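Local coordinates for protein formimidoylglutamase (Bacillus subtilis, PDB 3M1R) that catalyses the manganese-dependent hydrolysis of N-formimidoyl-L-glutamate to L-glutamate and formamide in histidine degradation, as a member of the arginase family, at residues Asp21-Ser26 / Ser71-Ala76; Asp36-Ala41 / Val83-Tyr88; Ser53-Ser58 / Glu290-Leu295. All blocks are in the same frame, centred on the assembly; numbering follows the deposited sequence.

Interaction 1: Asp21-Ser26 / Ser71-Ala76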
loop_
_atom_site.group_PDB
_atom_site.type_symbol
_atom_site.label_atom_id
_atom_site.label_comp_id
_atom_site.label_asym_id
_atom_site.label_seq_id
_atom_site.Cartn_x
_atom_site.Cartn_y
_atom_site.Cartn_z
ATOM N N ASP D 21 -21.435 -10.441 -27.111
ATOM C CA ASP D 21 -22.645 -10.969 -26.493
ATOM C C ASP D 21 -22.939 -10.235 -25.185
ATOM O O ASP D 21 -23.908 -10.531 -24.479
ATOM C CB ASP D 21 -22.497 -12.475 -26.246
ATOM C CG ASP D 21 -22.472 -13.281 -27.539
ATOM O OD1 ASP D 21 -21.679 -14.250 -27.632
ATOM O OD2 ASP D 21 -23.248 -12.940 -28.459
ATOM N N VAL D 22 -22.092 -9.270 -24.870
ATOM C CA VAL D 22 -22.231 -8.525 -23.624
ATOM C C VAL D 22 -22.687 -7.100 -23.878
ATOM O O VAL D 22 -22.278 -6.466 -24.857
ATOM C CB VAL D 22 -20.897 -8.509 -22.852
ATOM C CG1 VAL D 22 -21.006 -7.702 -21.549
ATOM C CG2 VAL D 22 -20.465 -9.930 -22.574
ATOM N N THR D 23 -23.555 -6.610 -23.004
ATOM C CA THR D 23 -23.882 -5.195 -22.992
ATOM C C THR D 23 -23.583 -4.633 -21.618
ATOM O O THR D 23 -24.288 -4.942 -20.657
ATOM C CB THR D 23 -25.350 -4.907 -23.284
ATOM O OG1 THR D 23 -25.667 -5.333 -24.615
ATOM C CG2 THR D 23 -25.587 -3.404 -23.165
ATOM N N LYS D 24 -22.543 -3.806 -21.544
ATOM C CA LYS D 24 -22.137 -3.155 -20.308
ATOM C C LYS D 24 -22.584 -1.708 -20.359
ATOM O O LYS D 24 -22.949 -1.217 -21.428
ATOM C CB LYS D 24 -20.619 -3.246 -20.147
ATOM C CG LYS D 24 -20.139 -4.682 -20.035
ATOM C CD LYS D 24 -18.653 -4.769 -19.792
ATOM C CE LYS D 24 -17.871 -4.091 -20.916
ATOM N NZ LYS D 24 -16.399 -4.015 -20.621
HETATM N N MSE D 25 -22.558 -1.024 -19.216
HETATM C CA MSE D 25 -23.018 0.351 -19.179
HETATM C C MSE D 25 -22.214 1.203 -20.157
HETATM O O MSE D 25 -22.725 2.166 -20.728
HETATM C CB MSE D 25 -22.951 0.912 -17.753
HETATM C CG MSE D 25 -24.019 0.339 -16.833
HETATM SE SE MSE D 25 -25.866 0.721 -17.440
HETATM C CE MSE D 25 -25.909 2.631 -17.003
ATOM N N SER D 26 -20.953 0.838 -20.359
ATOM C CA SER D 26 -20.115 1.569 -21.307
ATOM C C SER D 26 -20.691 1.579 -22.725
ATOM O O SER D 26 -20.384 2.466 -23.509
ATOM C CB SER D 26 -18.722 0.981 -21.350
ATOM O OG SER D 26 -18.798 -0.425 -21.392
ATOM N N SER D 71 -19.737 -2.357 -15.422
ATOM C CA SER D 71 -20.786 -3.281 -14.992
ATOM C C SER D 71 -21.677 -3.655 -16.168
ATOM O O SER D 71 -21.876 -2.853 -17.089
ATOM C CB SER D 71 -21.672 -2.643 -13.917
ATOM O OG SER D 71 -20.905 -2.197 -12.801
ATOM N N SER D 72 -22.201 -4.873 -16.131
ATOM C CA SER D 72 -23.263 -5.267 -17.031
ATOM C C SER D 72 -24.473 -4.383 -16.783
ATOM O O SER D 72 -24.807 -4.083 -15.637
ATOM C CB SER D 72 -23.661 -6.729 -16.811
ATOM O OG SER D 72 -24.921 -7.005 -17.410
ATOM N N ALA D 73 -25.122 -3.989 -17.873
ATOM C CA ALA D 73 -26.401 -3.278 -17.837
ATOM C C ALA D 73 -27.595 -4.216 -17.648
ATOM O O ALA D 73 -28.739 -3.768 -17.503
ATOM C CB ALA D 73 -26.577 -2.490 -19.134
ATOM N N TYR D 74 -27.344 -5.520 -17.666
ATOM C CA TYR D 74 -28.449 -6.478 -17.667
ATOM C C TYR D 74 -28.904 -6.868 -16.262
ATOM O O TYR D 74 -28.092 -7.260 -15.415
ATOM C CB TYR D 74 -28.087 -7.725 -18.475
ATOM C CG TYR D 74 -29.165 -8.782 -18.437
ATOM C CD1 TYR D 74 -30.330 -8.642 -19.192
ATOM C CD2 TYR D 74 -29.041 -9.903 -17.631
ATOM C CE1 TYR D 74 -31.324 -9.587 -19.148
ATOM C CE2 TYR D 74 -30.040 -10.864 -17.592
ATOM C CZ TYR D 74 -31.177 -10.700 -18.360
ATOM O OH TYR D 74 -32.181 -11.644 -18.336
ATOM N N SER D 75 -30.204 -6.739 -16.023
ATOM C CA SER D 75 -30.837 -7.227 -14.800
ATOM C C SER D 75 -31.549 -8.550 -15.064
ATOM O O SER D 75 -32.380 -8.652 -15.965
ATOM C CB SER D 75 -31.854 -6.214 -14.289
ATOM O OG SER D 75 -32.606 -6.752 -13.219
ATOM N N ALA D 76 -31.225 -9.562 -14.272
ATOM C CA ALA D 76 -31.837 -10.868 -14.438
ATOM C C ALA D 76 -33.237 -10.834 -13.849
ATOM O O ALA D 76 -34.086 -11.645 -14.210
ATOM C CB ALA D 76 -30.998 -11.947 -13.759
#
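A single backbone bridge, Lys24 with Ser72, joins the loop ahead of strand 29-31 to the chain that leaves helix 60-69 and enters the small antiparallel pair 74-75/80-81, at the periphery of the arginase-type alpha/beta fold. Two backbone bonds flank it: Ala73 N donates to Thr23 O (3.1 Å), and Met25 N donates to Ser71 O (2.9 Å). Between them the CA atoms of Lys24 and Ser72 come within 4.1 Å. The aliphatic start of the Lys24 side chain lies along the same carbonyl, its CB 3.3 Å from Ser71 O.

Ser72 forms an ST turn: its OG lies anti to the backbone N (chi1 164°), and Ser72 OG accepts from Tyr74 N at 2.9 Å. The same OG is bonded to Asn196 O of the second subunit, so one hydroxyl serves both the local turn and the subunit interface. An alanine here would lose both bonds and would probably leave the turn into strand 74-75 less firmly set and Asn196 O of the second subunit without this mate. Tyr74 OH bonds Glu201 of that subunit.

Met25, a buried selenomethionine, also packs on Leu310 and Leu313 of helix 300-318. Bends at chi2 and chi3 bring Met25 SE to 3.7 Å from Ala73 CB.

Interaction 2: Asp36-Ala41 / Val83-Tyr88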
loop_
_atom_site.group_PDB
_atom_site.type_symbol
_atom_site.label_atom_id
_atom_site.label_comp_id
_atom_site.label_asym_id
_atom_site.label_seq_id
_atom_site.Cartn_x
_atom_site.Cartn_y
_atom_site.Cartn_z
ATOM N N ASP D 36 -31.966 16.715 -26.309
ATOM C CA ASP D 36 -33.013 16.704 -25.285
ATOM C C ASP D 36 -32.928 15.538 -24.307
ATOM O O ASP D 36 -32.933 14.373 -24.704
ATOM C CB ASP D 36 -34.397 16.730 -25.930
ATOM C CG ASP D 36 -35.226 17.910 -25.467
ATOM O OD1 ASP D 36 -35.202 18.216 -24.251
ATOM O OD2 ASP D 36 -35.894 18.535 -26.320
ATOM N N ILE D 37 -32.873 15.868 -23.022
ATOM C CA ILE D 37 -32.712 14.861 -21.984
ATOM C C ILE D 37 -34.055 14.325 -21.530
ATOM O O ILE D 37 -34.897 15.057 -21.022
ATOM C CB ILE D 37 -31.964 15.415 -20.767
ATOM C CG1 ILE D 37 -30.727 16.188 -21.217
ATOM C CG2 ILE D 37 -31.576 14.290 -19.822
ATOM C CD1 ILE D 37 -30.135 17.041 -20.131
ATOM N N LYS D 38 -34.243 13.030 -21.723
ATOM C CA LYS D 38 -35.450 12.363 -21.284
ATOM C C LYS D 38 -35.030 11.302 -20.282
ATOM O O LYS D 38 -34.306 10.367 -20.622
ATOM C CB LYS D 38 -36.151 11.731 -22.479
ATOM C CG LYS D 38 -36.272 12.661 -23.689
ATOM C CD LYS D 38 -36.428 11.874 -24.993
ATOM C CE LYS D 38 -35.086 11.371 -25.531
ATOM N NZ LYS D 38 -34.356 10.466 -24.585
ATOM N N GLY D 39 -35.457 11.476 -19.038
ATOM C CA GLY D 39 -35.164 10.530 -17.983
ATOM C C GLY D 39 -33.820 10.719 -17.307
ATOM O O GLY D 39 -33.271 11.815 -17.263
ATOM N N PRO D 40 -33.276 9.632 -16.774
ATOM C CA PRO D 40 -32.001 9.653 -16.042
ATOM C C PRO D 40 -30.846 10.108 -16.922
ATOM O O PRO D 40 -30.781 9.758 -18.105
ATOM C CB PRO D 40 -31.794 8.191 -15.652
ATOM C CG PRO D 40 -33.153 7.562 -15.752
ATOM C CD PRO D 40 -33.874 8.292 -16.829
ATOM N N ALA D 41 -29.956 10.904 -16.341
ATOM C CA ALA D 41 -28.712 11.287 -16.997
ATOM C C ALA D 41 -27.691 11.628 -15.916
ATOM O O ALA D 41 -28.037 12.275 -14.917
ATOM C CB ALA D 41 -28.933 12.462 -17.920
ATOM N N VAL D 83 -31.161 0.393 -18.787
ATOM C CA VAL D 83 -31.304 1.532 -19.680
ATOM C C VAL D 83 -31.873 1.018 -20.996
ATOM O O VAL D 83 -31.263 0.176 -21.660
ATOM C CB VAL D 83 -29.959 2.220 -19.928
ATOM C CG1 VAL D 83 -30.074 3.228 -21.052
ATOM C CG2 VAL D 83 -29.486 2.896 -18.662
ATOM N N SER D 84 -33.052 1.501 -21.370
ATOM C CA SER D 84 -33.692 1.032 -22.597
ATOM C C SER D 84 -33.038 1.626 -23.842
ATOM O O SER D 84 -32.729 0.909 -24.790
ATOM C CB SER D 84 -35.195 1.317 -22.572
ATOM O OG SER D 84 -35.459 2.598 -22.031
ATOM N N GLU D 85 -32.817 2.936 -23.828
ATOM C CA GLU D 85 -32.213 3.617 -24.969
ATOM C C GLU D 85 -30.727 3.902 -24.749
ATOM O O GLU D 85 -29.870 3.090 -25.092
ATOM C CB GLU D 85 -32.971 4.913 -25.286
ATOM C CG GLU D 85 -33.448 5.692 -24.058
ATOM C CD GLU D 85 -34.961 5.653 -23.891
ATOM O OE1 GLU D 85 -35.492 6.410 -23.047
ATOM O OE2 GLU D 85 -35.614 4.863 -24.608
ATOM N N LEU D 86 -30.428 5.069 -24.192
ATOM C CA LEU D 86 -29.068 5.403 -23.822
ATOM C C LEU D 86 -29.121 6.320 -22.619
ATOM O O LEU D 86 -30.168 6.895 -22.314
ATOM C CB LEU D 86 -28.322 6.068 -24.979
ATOM C CG LEU D 86 -28.876 7.376 -25.541
ATOM C CD1 LEU D 86 -28.766 8.482 -24.527
ATOM C CD2 LEU D 86 -28.159 7.775 -26.834
ATOM N N LEU D 87 -27.991 6.457 -21.936
ATOM C CA LEU D 87 -27.904 7.295 -20.750
ATOM C C LEU D 87 -26.869 8.366 -21.012
ATOM O O LEU D 87 -25.711 8.058 -21.247
ATOM C CB LEU D 87 -27.472 6.437 -19.578
ATOM C CG LEU D 87 -27.466 7.027 -18.177
ATOM C CD1 LEU D 87 -28.891 7.277 -17.700
ATOM C CD2 LEU D 87 -26.732 6.070 -17.247
ATOM N N TYR D 88 -27.273 9.631 -20.968
ATOM C CA TYR D 88 -26.313 10.714 -21.186
ATOM C C TYR D 88 -25.411 10.962 -19.979
ATOM O O TYR D 88 -25.812 10.808 -18.832
ATOM C CB TYR D 88 -26.997 12.021 -21.605
ATOM C CG TYR D 88 -27.514 12.010 -23.027
ATOM C CD1 TYR D 88 -26.642 11.932 -24.107
ATOM C CD2 TYR D 88 -28.875 12.079 -23.288
ATOM C CE1 TYR D 88 -27.116 11.917 -25.404
ATOM C CE2 TYR D 88 -29.359 12.066 -24.584
ATOM C CZ TYR D 88 -28.478 11.985 -25.638
ATOM O OH TYR D 88 -28.970 11.967 -26.925
#
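Neighbouring parallel strands of the main arginase-fold sheet, 39-45 and 87-93, begin side by side here, and the contact is carried by side chains near their starts. No hydrogen bond links the two segments. Leu87 reaches across with one methyl: CG stands anti to its backbone N (chi1 -173°), and Leu87 CD1 lies 3.7 Å from Pro40 CB and also against the Pro40 carbonyl. Ala41 and Tyr88 share a face of the sheet, with their CB atoms 4.2 Å apart; Ala41 CB also rests on Tyr88 O at 3.6 Å.

Within its own segment, Leu86 CD1 sits 3.5 Å above the Tyr88 ring plane, over its centre. Trp32 meets this ring edge-to-face. At the exposed margin Lys38 NZ and the poorly ordered Glu85 OE1 are 4.5 Å apart, opposite charges too distant for a salt bridge.

Both strands are held from their far sides: Gly39 and Ala41 make backbone bonds to strand 121-127 and the residue before it, while Leu87 bonds Leu28 and Ala30 beside and within strand 29-31. Helix 300-318 covers Pro40 through Leu313 and Met316.

Interaction 3: Ser53-Ser58 / Glu290-Leu295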
loop_
_atom_site.group_PDB
_atom_site.type_symbol
_atom_site.label_atom_id
_atom_site.label_comp_id
_atom_site.label_asym_id
_atom_site.label_seq_id
_atom_site.Cartn_x
_atom_site.Cartn_y
_atom_site.Cartn_z
ATOM N N SER D 53 -12.629 17.064 7.055
ATOM C CA SER D 53 -11.517 16.140 6.844
ATOM C C SER D 53 -10.747 16.496 5.580
ATOM O O SER D 53 -11.245 17.226 4.720
ATOM C CB SER D 53 -12.036 14.701 6.687
ATOM O OG SER D 53 -12.737 14.247 7.832
ATOM N N HIS D 54 -9.534 15.971 5.467
ATOM C CA HIS D 54 -8.847 15.936 4.184
ATOM C C HIS D 54 -9.552 14.904 3.280
ATOM O O HIS D 54 -9.670 13.728 3.656
ATOM C CB HIS D 54 -7.386 15.548 4.396
ATOM C CG HIS D 54 -6.662 15.230 3.131
ATOM N ND1 HIS D 54 -6.306 16.199 2.218
ATOM C CD2 HIS D 54 -6.253 14.050 2.611
ATOM C CE1 HIS D 54 -5.701 15.629 1.190
ATOM N NE2 HIS D 54 -5.658 14.326 1.402
ATOM N N SER D 55 -10.016 15.335 2.102
ATOM C CA SER D 55 -10.861 14.489 1.240
ATOM C C SER D 55 -10.442 14.412 -0.237
ATOM O O SER D 55 -10.163 15.423 -0.863
ATOM C CB SER D 55 -12.328 14.946 1.324
ATOM O OG SER D 55 -13.184 14.077 0.603
ATOM N N GLY D 56 -10.429 13.199 -0.787
ATOM C CA GLY D 56 -10.250 12.990 -2.214
ATOM C C GLY D 56 -11.565 12.721 -2.945
ATOM O O GLY D 56 -11.586 12.122 -4.034
ATOM N N ALA D 57 -12.671 13.168 -2.360
ATOM C CA ALA D 57 -13.990 12.939 -2.977
ATOM C C ALA D 57 -14.120 13.602 -4.343
ATOM O O ALA D 57 -14.979 13.236 -5.134
ATOM C CB ALA D 57 -15.106 13.420 -2.063
ATOM N N SER D 58 -13.279 14.588 -4.631
ATOM C CA SER D 58 -13.312 15.171 -5.966
ATOM C C SER D 58 -12.957 14.120 -7.049
ATOM O O SER D 58 -13.216 14.337 -8.218
ATOM C CB SER D 58 -12.386 16.396 -6.051
ATOM O OG SER D 58 -11.074 16.013 -5.701
ATOM N N GLU D 290 -19.698 11.335 -0.493
ATOM C CA GLU D 290 -18.769 10.881 0.528
ATOM C C GLU D 290 -17.990 9.622 0.167
ATOM O O GLU D 290 -17.417 8.967 1.030
ATOM C CB GLU D 290 -19.458 10.795 1.901
ATOM C CG GLU D 290 -19.858 12.177 2.446
ATOM C CD GLU D 290 -18.648 13.087 2.822
ATOM O OE1 GLU D 290 -18.605 14.266 2.401
ATOM O OE2 GLU D 290 -17.745 12.639 3.560
ATOM N N VAL D 291 -17.925 9.308 -1.119
ATOM C CA VAL D 291 -16.973 8.301 -1.571
ATOM C C VAL D 291 -15.579 8.915 -1.729
ATOM O O VAL D 291 -15.414 9.925 -2.409
ATOM C CB VAL D 291 -17.424 7.671 -2.890
ATOM C CG1 VAL D 291 -16.365 6.708 -3.429
ATOM C CG2 VAL D 291 -18.755 6.966 -2.683
ATOM N N ASP D 292 -14.569 8.305 -1.115
ATOM C CA ASP D 292 -13.209 8.814 -1.265
ATOM C C ASP D 292 -12.271 7.723 -1.807
ATOM O O ASP D 292 -11.758 6.887 -1.070
ATOM C CB ASP D 292 -12.703 9.405 0.059
ATOM C CG ASP D 292 -11.348 10.134 -0.082
ATOM O OD1 ASP D 292 -10.660 9.953 -1.112
ATOM O OD2 ASP D 292 -10.975 10.883 0.857
ATOM N N PRO D 293 -12.048 7.737 -3.111
ATOM C CA PRO D 293 -11.195 6.742 -3.758
ATOM C C PRO D 293 -9.791 6.657 -3.155
ATOM O O PRO D 293 -9.222 5.568 -3.198
ATOM C CB PRO D 293 -11.084 7.266 -5.193
ATOM C CG PRO D 293 -12.241 8.179 -5.366
ATOM C CD PRO D 293 -12.526 8.768 -4.050
ATOM N N THR D 294 -9.227 7.759 -2.638
ATOM C CA THR D 294 -7.855 7.724 -2.085
ATOM C C THR D 294 -7.825 7.002 -0.746
ATOM O O THR D 294 -6.766 6.662 -0.237
ATOM C CB THR D 294 -7.255 9.140 -1.878
ATOM O OG1 THR D 294 -7.989 9.840 -0.853
ATOM C CG2 THR D 294 -7.326 9.927 -3.146
ATOM N N LEU D 295 -8.992 6.773 -0.162
ATOM C CA LEU D 295 -9.052 6.085 1.118
ATOM C C LEU D 295 -9.531 4.632 0.916
ATOM O O LEU D 295 -9.601 3.863 1.882
ATOM C CB LEU D 295 -10.032 6.812 2.037
ATOM C CG LEU D 295 -9.604 7.814 3.107
ATOM C CD1 LEU D 295 -8.120 8.198 3.036
ATOM C CD2 LEU D 295 -10.508 9.018 3.047
HETATM O O HOH W 1 -8.474 11.727 1.772
#
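The touching parts of loops 53-58 and 290-295 run 119° apart, and their nearest CA atoms, of Ala57 and Asp292, are 4.5 Å apart. Ala57 CA makes a CH...O contact of 3.4 Å with Val291 O, and Gly56 O lies against Pro293 CD. Gly56 fits tightly over the Asp292 carboxylate; a CB at this position would clash with Asp292 OD1 and Thr294 CG2.

Asp292 carries the polar contact: with CG anti to the backbone N (chi1 -172°), its carboxylate extends across to Gly56 N. Gly56 N gives Asp292 OD2 a nearly straight bond of 2.9 Å, from 52° out of the carboxylate plane. The other oxygen, OD1, closes an Asx turn by accepting from Thr294 N; Thr294 OG1 donates to Asp292 OD1 as well (2.7 Å), and both donors come from the same face of the plane. An ST turn, Ala57 N to Ser55 OG, lies within 53-58. These loops follow strands 39-45 and 283-289 of the arginase-fold sheet, and Glu290 OE1 bonds the backbone N of metal ligand Asn130.

A water donates to Asp292 OD2 (2.8 Å) and to His54 O (3.0 Å), while the His54 ring meets His54 of the third subunit.

How the interactions relate
Interactions 1 and 2 adjoin, their centres about 16 Å apart: Met25 CE of the 21-26 loop packs 3.5 Å from Leu87 CD2 and 4.0 Å from Val83 CG2, joining the Lys24-Ser72 bridge to the starts of the sheet strands. Helix 300-318 touches both. Interaction 3 stands apart, its centre about 28 Å from each of the others and across the chain's centre from interaction 2. It involves the loop that follows strand 39-45, whose start belongs to interaction 2. It alone approaches the metal site, with the side chain of Val291 about 8 Å from that of Asp245 and about 11 Å from a bound calcium. Interactions 1 and 3 both reach other subunits.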